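Local coordinates for protein probable adenylyl-sulfate kinase (Synechocystis sp., PDB 5CB8) that makes activated sulfate by transferring a phosphate from ATP to the 3' position of adenosine 5'-phosphosulfate, the second step in reducing sulfate to sulfite, at residues 57-62 with 84-89; 111-116 with 122-127. All coordinates share one frame; numbering follows the deposited sequence.

Contact 1 (57-62 with 84-89); sequences EVLDGD and RRIGFV. With ADX (adenosine-5'-phosphosulfate), chain G; SO4 (sulfate ion), chain I.
Leu59 meets Ile86 and Val89 with its CD1 methyl, and the flat groups stand at the margins of this contact. The guanidinium of Arg84 takes a sulfate ion at its edge and in its plane, where NH1 donates a hydrogen bond to SO4 O4 at 3.0 Å; the ion probably comes from the crystallisation liquor. The carboxylate of Asp60 is approached from above its plane, 47° out of it, by the backbone N-H of Asp62. This is one beta-alpha pairing of the P-loop kinase fold: strand 56-60, outermost in the parallel sheet within the chain, is covered by helix 76-94 before the chain crosses to strand 99-103. The closest CA atoms, Leu59 and Ile86, are 7.2 Å apart. Leu59 places CG anti to its carbonyl carbon (chi1 -63°), and CD1 makes the approach to the helix. Leu59 CD1 lies 4.0 Å from Val89 CG1 and 4.2 Å from Ile86 CG2. It also comes near the backbone oxygen of Ile86, whose hydrogen bond from Ser90 OG supplies a polar partner. At the dimer interface Val89 packs on Val89 of the second subunit, so the packing around Leu59 lies close to the subunit boundary. Where the strand gives way to helix 61-64, Asp60 is the N-cap: its OD1 accepts from Asp62 N at 3.1 Å. The turn into this helix brings Gly61 CA to 3.8 Å from O1A of bound adenosine-5'-phosphosulfate. Beside it the carboxylate of Asp62 divides its oxygens, OD2 making a salt bridge to Lys140 and OD1 accepting from the ligand hydroxyl O3' at 3.0 Å.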
loop_
_atom_site.group_PDB
_atom_site.type_symbol
_atom_site.label_atom_id
_atom_site.label_comp_id
_atom_site.label_asym_id
_atom_site.label_seq_id
_atom_site.Cartn_x
_atom_site.Cartn_y
_atom_site.Cartn_z
ATOM N N GLU B 57 -10.193 6.710 0.243
ATOM C CA GLU B 57 -9.748 5.556 -0.537
ATOM C C GLU B 57 -10.492 4.336 -0.031
ATOM O O GLU B 57 -10.730 4.207 1.169
ATOM C CB GLU B 57 -8.236 5.333 -0.393
ATOM C CG GLU B 57 -7.361 6.433 -1.025
ATOM C CD GLU B 57 -7.536 6.533 -2.534
ATOM O OE1 GLU B 57 -8.001 5.552 -3.163
ATOM O OE2 GLU B 57 -7.205 7.601 -3.099
ATOM N N VAL B 58 -10.870 3.444 -0.937
ATOM C CA VAL B 58 -11.535 2.204 -0.534
ATOM C C VAL B 58 -10.589 1.043 -0.759
ATOM O O VAL B 58 -9.989 0.936 -1.829
ATOM C CB VAL B 58 -12.808 1.967 -1.354
ATOM C CG1 VAL B 58 -13.449 0.629 -0.981
ATOM C CG2 VAL B 58 -13.784 3.100 -1.126
ATOM N N LEU B 59 -10.428 0.196 0.256
ATOM C CA LEU B 59 -9.658 -1.033 0.105
ATOM C C LEU B 59 -10.598 -2.201 0.387
ATOM O O LEU B 59 -10.840 -2.556 1.541
ATOM C CB LEU B 59 -8.437 -1.041 1.040
ATOM C CG LEU B 59 -7.384 0.061 0.796
ATOM C CD1 LEU B 59 -6.317 0.058 1.896
ATOM C CD2 LEU B 59 -6.725 -0.096 -0.577
ATOM N N ASP B 60 -11.153 -2.762 -0.685
ATOM C CA ASP B 60 -12.100 -3.868 -0.620
ATOM C C ASP B 60 -11.325 -5.160 -0.832
ATOM O O ASP B 60 -10.652 -5.323 -1.858
ATOM C CB ASP B 60 -13.136 -3.670 -1.736
ATOM C CG ASP B 60 -14.240 -4.731 -1.745
ATOM O OD1 ASP B 60 -14.086 -5.818 -1.147
ATOM O OD2 ASP B 60 -15.276 -4.472 -2.393
ATOM N N GLY B 61 -11.419 -6.081 0.128
ATOM C CA GLY B 61 -10.709 -7.351 0.041
ATOM C C GLY B 61 -10.845 -8.075 -1.292
ATOM O O GLY B 61 -9.848 -8.587 -1.830
ATOM N N ASP B 62 -12.069 -8.132 -1.820
ATOM C CA ASP B 62 -12.320 -8.800 -3.098
ATOM C C ASP B 62 -11.519 -8.145 -4.213
ATOM O O ASP B 62 -11.069 -8.809 -5.147
ATOM C CB ASP B 62 -13.790 -8.703 -3.499
ATOM C CG ASP B 62 -14.738 -9.336 -2.495
ATOM O OD1 ASP B 62 -14.284 -10.071 -1.592
ATOM O OD2 ASP B 62 -15.962 -9.089 -2.632
ATOM N N ARG B 84 -2.754 -7.830 7.199
ATOM C CA ARG B 84 -1.623 -6.986 7.588
ATOM C C ARG B 84 -1.174 -6.050 6.462
ATOM O O ARG B 84 -0.760 -4.907 6.721
ATOM C CB ARG B 84 -0.457 -7.846 8.101
ATOM C CG ARG B 84 -0.682 -8.366 9.521
ATOM C CD ARG B 84 0.290 -9.468 9.864
ATOM N NE ARG B 84 0.266 -9.771 11.294
ATOM C CZ ARG B 84 0.652 -10.927 11.817
ATOM N NH1 ARG B 84 1.076 -11.904 11.023
ATOM N NH2 ARG B 84 0.615 -11.102 13.134
ATOM N N ARG B 85 -1.269 -6.512 5.215
ATOM C CA ARG B 85 -0.846 -5.682 4.085
ATOM C C ARG B 85 -1.854 -4.567 3.822
ATOM O O ARG B 85 -1.478 -3.424 3.548
ATOM C CB ARG B 85 -0.642 -6.527 2.821
ATOM C CG ARG B 85 0.061 -5.768 1.691
ATOM C CD ARG B 85 0.370 -6.694 0.513
ATOM N NE ARG B 85 1.232 -7.809 0.907
ATOM C CZ ARG B 85 1.356 -8.937 0.212
ATOM N NH1 ARG B 85 0.677 -9.104 -0.912
ATOM N NH2 ARG B 85 2.173 -9.896 0.629
ATOM N N ILE B 86 -3.136 -4.899 3.912
ATOM C CA ILE B 86 -4.190 -3.891 3.832
ATOM C C ILE B 86 -4.006 -2.861 4.953
ATOM O O ILE B 86 -4.155 -1.646 4.736
ATOM C CB ILE B 86 -5.583 -4.545 3.909
ATOM C CG1 ILE B 86 -5.858 -5.353 2.629
ATOM C CG2 ILE B 86 -6.673 -3.483 4.128
ATOM C CD1 ILE B 86 -7.038 -6.332 2.736
ATOM N N GLY B 87 -3.668 -3.344 6.147
ATOM C CA GLY B 87 -3.426 -2.455 7.283
ATOM C C GLY B 87 -2.242 -1.524 7.052
ATOM O O GLY B 87 -2.269 -0.348 7.456
ATOM N N PHE B 88 -1.194 -2.052 6.419
ATOM C CA PHE B 88 -0.010 -1.252 6.089
ATOM C C PHE B 88 -0.394 -0.050 5.236
ATOM O O PHE B 88 -0.027 1.089 5.537
ATOM C CB PHE B 88 1.017 -2.123 5.347
ATOM C CG PHE B 88 2.228 -1.365 4.844
ATOM C CD1 PHE B 88 2.238 -0.808 3.572
ATOM C CD2 PHE B 88 3.363 -1.243 5.632
ATOM C CE1 PHE B 88 3.352 -0.120 3.107
ATOM C CE2 PHE B 88 4.486 -0.563 5.170
ATOM C CZ PHE B 88 4.473 0.000 3.906
ATOM N N VAL B 89 -1.122 -0.307 4.159
ATOM C CA VAL B 89 -1.517 0.749 3.241
ATOM C C VAL B 89 -2.504 1.690 3.921
ATOM O O VAL B 89 -2.415 2.909 3.754
ATOM C CB VAL B 89 -2.143 0.150 1.967
ATOM C CG1 VAL B 89 -2.635 1.248 1.024
ATOM C CG2 VAL B 89 -1.129 -0.753 1.265
HETATM S SB ADX G . -9.862 -12.319 4.472
HETATM O O1B ADX G . -8.454 -12.432 4.072
HETATM O O2B ADX G . -10.139 -11.021 5.113
HETATM O O3B ADX G . -10.192 -13.433 5.371
HETATM P PA ADX G . -11.057 -11.304 2.195
HETATM O O1A ADX G . -9.766 -10.628 1.744
HETATM O O2A ADX G . -12.103 -10.303 2.673
HETATM O O3A ADX G . -10.748 -12.455 3.252
HETATM O "O5'" ADX G . -11.642 -12.093 0.930
HETATM C "C5'" ADX G . -12.879 -12.734 1.033
HETATM C "C4'" ADX G . -13.526 -12.961 -0.220
HETATM O "O4'" ADX G . -12.820 -14.051 -0.914
HETATM C "C3'" ADX G . -14.911 -13.406 -0.031
HETATM O "O3'" ADX G . -15.749 -12.361 -0.264
HETATM C "C2'" ADX G . -15.131 -14.453 -1.055
HETATM O "O2'" ADX G . -15.702 -13.907 -2.152
HETATM C "C1'" ADX G . -13.775 -14.951 -1.437
HETATM N N9 ADX G . -13.443 -16.275 -0.995
HETATM C C8 ADX G . -12.917 -17.266 -1.754
HETATM N N7 ADX G . -12.588 -18.288 -0.957
HETATM C C5 ADX G . -12.891 -17.954 0.323
HETATM C C6 ADX G . -12.752 -18.618 1.540
HETATM N N6 ADX G . -12.140 -19.934 1.607
HETATM N N1 ADX G . -13.166 -18.000 2.666
HETATM C C2 ADX G . -13.691 -16.755 2.620
HETATM N N3 ADX G . -13.828 -16.088 1.464
HETATM C C4 ADX G . -13.436 -16.661 0.300
HETATM S S SO4 I . 2.887 -11.438 7.397
HETATM O O1 SO4 I . 2.586 -10.027 7.134
HETATM O O2 SO4 I . 3.130 -12.108 6.113
HETATM O O3 SO4 I . 4.090 -11.528 8.229
HETATM O O4 SO4 I . 1.762 -12.086 8.107
#

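Contact 2 (111-116 with 122-127); sequences IRQEVK and FLEVFV
Helix 111-116 runs nearly antiparallel to strand 122-127, with 156° between their N-to-C directions and 9.5 Å between the segment axes at closest approach. The backbones draw nearest where the chain turns back, Lys116 CA standing 5.6 Å from Phe122 CA. There the Phe122 ring lies against the helix backbone: Lys116 CA sits over the centre of one face, 3.7 Å from the ring centroid, in a CH-pi contact. The aliphatic start of the Lys116 side chain continues over the same ring, bringing CG within 3.5 Å of Phe122 CD1. Val115 crosses Phe122 at about a right angle, and its CG1 reaches CE2 obliquely at 3.8 Å. Phe122 also meets the ring of Trp29 on the adjacent strand 26-31, and Val115 touches the same tryptophan from the helix. These elements form the second half of a beta-alpha-beta crossover in the P-loop kinase fold, in which the chain leaves strand 99-103, passes through helix 109-119 and enters the sheet beyond strand 26-31. Two residues further along the strand, Glu124, its chain extended beyond CG, makes a salt bridge with Arg112. Arg112 bends at CG-CD (chi3 -52°), and its NE lies 2.9 Å from Glu124 OE2. The N-H...O angle is 147°, and the oxygen, met nearly along its C-O axis, is tilted out of the guanidinium plane. Water 1 bridges the same carboxylate oxygen to Arg112 NH2, while water 2 donates to Glu124 OE1 at 2.7 Å. Carbonyl oxygens add to the hold on the guanidinium: NH2 donates to Glu162 O, and NH1 to the backbone O of Ser106, probably the residue that carries the phosphoserine intermediate, as in related enzymes.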
loop_
_atom_site.group_PDB
_atom_site.type_symbol
_atom_site.label_atom_id
_atom_site.label_comp_id
_atom_site.label_asym_id
_atom_site.label_seq_id
_atom_site.Cartn_x
_atom_site.Cartn_y
_atom_site.Cartn_z
ATOM N N ILE B 111 -5.660 -10.143 14.910
ATOM C CA ILE B 111 -5.103 -9.417 13.768
ATOM C C ILE B 111 -5.809 -8.067 13.575
ATOM O O ILE B 111 -5.155 -7.052 13.324
ATOM C CB ILE B 111 -5.225 -10.225 12.473
ATOM C CG1 ILE B 111 -4.518 -11.581 12.620
ATOM C CG2 ILE B 111 -4.649 -9.428 11.296
ATOM C CD1 ILE B 111 -3.016 -11.461 12.802
ATOM N N ARG B 112 -7.136 -8.042 13.691
ATOM C CA ARG B 112 -7.857 -6.757 13.626
ATOM C C ARG B 112 -7.350 -5.809 14.708
ATOM O O ARG B 112 -7.198 -4.605 14.476
ATOM C CB ARG B 112 -9.371 -6.960 13.777
ATOM C CG ARG B 112 -10.005 -7.776 12.638
ATOM C CD ARG B 112 -11.547 -7.711 12.675
ATOM N NE ARG B 112 -12.085 -8.057 13.993
ATOM C CZ ARG B 112 -12.593 -9.243 14.319
ATOM N NH1 ARG B 112 -12.647 -10.220 13.427
ATOM N NH2 ARG B 112 -13.050 -9.455 15.548
ATOM N N GLN B 113 -7.076 -6.364 15.886
ATOM C CA GLN B 113 -6.596 -5.569 17.020
ATOM C C GLN B 113 -5.196 -5.035 16.768
ATOM O O GLN B 113 -4.858 -3.910 17.149
ATOM C CB GLN B 113 -6.626 -6.418 18.295
ATOM C CG GLN B 113 -8.022 -6.548 18.879
ATOM C CD GLN B 113 -8.691 -5.193 19.040
ATOM O OE1 GLN B 113 -8.193 -4.326 19.761
ATOM N NE2 GLN B 113 -9.814 -4.999 18.351
ATOM N N GLU B 114 -4.379 -5.854 16.125
ATOM C CA GLU B 114 -3.011 -5.478 15.795
ATOM C C GLU B 114 -3.035 -4.271 14.850
ATOM O O GLU B 114 -2.286 -3.305 15.024
ATOM C CB GLU B 114 -2.346 -6.690 15.141
ATOM C CG GLU B 114 -0.902 -6.552 14.759
ATOM C CD GLU B 114 -0.413 -7.791 14.021
ATOM O OE1 GLU B 114 -0.463 -8.904 14.604
ATOM O OE2 GLU B 114 0.003 -7.650 12.854
ATOM N N VAL B 115 -3.914 -4.321 13.854
ATOM C CA VAL B 115 -4.026 -3.229 12.889
ATOM C C VAL B 115 -4.595 -1.980 13.556
ATOM O O VAL B 115 -4.107 -0.867 13.340
ATOM C CB VAL B 115 -4.898 -3.647 11.685
ATOM C CG1 VAL B 115 -5.127 -2.469 10.759
ATOM C CG2 VAL B 115 -4.225 -4.782 10.935
ATOM N N LYS B 116 -5.616 -2.172 14.385
ATOM C CA LYS B 116 -6.217 -1.063 15.122
ATOM C C LYS B 116 -5.159 -0.330 15.944
ATOM O O LYS B 116 -5.088 0.902 15.952
ATOM C CB LYS B 116 -7.321 -1.596 16.044
ATOM C CG LYS B 116 -7.920 -0.540 16.976
ATOM C CD LYS B 116 -8.659 -1.193 18.149
ATOM C CE LYS B 116 -9.788 -0.303 18.682
ATOM N NZ LYS B 116 -9.338 1.065 19.060
ATOM N N PHE B 122 -8.914 4.531 14.111
ATOM C CA PHE B 122 -9.411 3.297 13.535
ATOM C C PHE B 122 -10.772 3.034 14.146
ATOM O O PHE B 122 -10.934 3.109 15.371
ATOM C CB PHE B 122 -8.436 2.181 13.922
ATOM C CG PHE B 122 -8.794 0.820 13.391
ATOM C CD1 PHE B 122 -9.747 0.037 14.033
ATOM C CD2 PHE B 122 -8.126 0.297 12.293
ATOM C CE1 PHE B 122 -10.058 -1.226 13.562
ATOM C CE2 PHE B 122 -8.430 -0.968 11.816
ATOM C CZ PHE B 122 -9.395 -1.732 12.458
ATOM N N LEU B 123 -11.752 2.746 13.298
ATOM C CA LEU B 123 -13.101 2.429 13.752
ATOM C C LEU B 123 -13.457 1.033 13.273
ATOM O O LEU B 123 -13.520 0.789 12.063
ATOM C CB LEU B 123 -14.113 3.416 13.163
ATOM C CG LEU B 123 -14.162 4.828 13.724
ATOM C CD1 LEU B 123 -15.402 5.560 13.207
ATOM C CD2 LEU B 123 -14.162 4.744 15.240
ATOM N N GLU B 124 -13.697 0.120 14.211
ATOM C CA GLU B 124 -14.075 -1.247 13.857
ATOM C C GLU B 124 -15.592 -1.323 13.692
ATOM O O GLU B 124 -16.344 -1.062 14.633
ATOM C CB GLU B 124 -13.622 -2.234 14.943
ATOM C CG GLU B 124 -13.912 -3.707 14.622
ATOM C CD GLU B 124 -13.491 -4.640 15.751
ATOM O OE1 GLU B 124 -13.726 -4.308 16.934
ATOM O OE2 GLU B 124 -12.928 -5.716 15.463
ATOM N N VAL B 125 -16.038 -1.684 12.496
ATOM C CA VAL B 125 -17.460 -1.791 12.226
ATOM C C VAL B 125 -17.794 -3.270 12.027
ATOM O O VAL B 125 -17.310 -3.895 11.085
ATOM C CB VAL B 125 -17.839 -0.979 10.969
ATOM C CG1 VAL B 125 -19.339 -1.071 10.698
ATOM C CG2 VAL B 125 -17.422 0.490 11.135
ATOM N N PHE B 126 -18.591 -3.834 12.935
ATOM C CA PHE B 126 -19.016 -5.232 12.831
ATOM C C PHE B 126 -20.261 -5.301 11.945
ATOM O O PHE B 126 -21.355 -4.927 12.369
ATOM C CB PHE B 126 -19.335 -5.780 14.231
ATOM C CG PHE B 126 -19.726 -7.242 14.262
ATOM C CD1 PHE B 126 -19.509 -8.072 13.167
ATOM C CD2 PHE B 126 -20.313 -7.779 15.400
ATOM C CE1 PHE B 126 -19.872 -9.410 13.203
ATOM C CE2 PHE B 126 -20.675 -9.118 15.449
ATOM C CZ PHE B 126 -20.453 -9.936 14.341
ATOM N N VAL B 127 -20.084 -5.749 10.708
ATOM C CA VAL B 127 -21.211 -6.002 9.826
ATOM C C VAL B 127 -21.707 -7.400 10.149
ATOM O O VAL B 127 -21.126 -8.403 9.701
ATOM C CB VAL B 127 -20.802 -5.877 8.355
ATOM C CG1 VAL B 127 -22.027 -6.031 7.460
ATOM C CG2 VAL B 127 -20.150 -4.515 8.118
HETATM O O HOH W 1 -12.169 -7.319 17.183
HETATM O O HOH W 2 -12.240 -2.538 18.371
#

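In the fold
Contact 1 closes before contact 2 opens along the chain, and their centres are 12 Å apart. Both join a helix to the same parallel sheet, whose strand order places 56-60 at one margin and 122-127 beyond 99-103 and 26-31. The helices 76-94 and 109-119 touch directly: Arg84 NE forms a salt bridge to Glu114 OE2 at 2.6 Å, and Gly87 CA lies 3.9 Å from Val115 CG1, consistent with glycine allowing a close approach there. Contact 1 carries Gly61 and Asp62 of the adenosine-5'-phosphosulfate pocket, while contact 2 holds Arg112 next to Ser106, whose backbone N also binds that ligand.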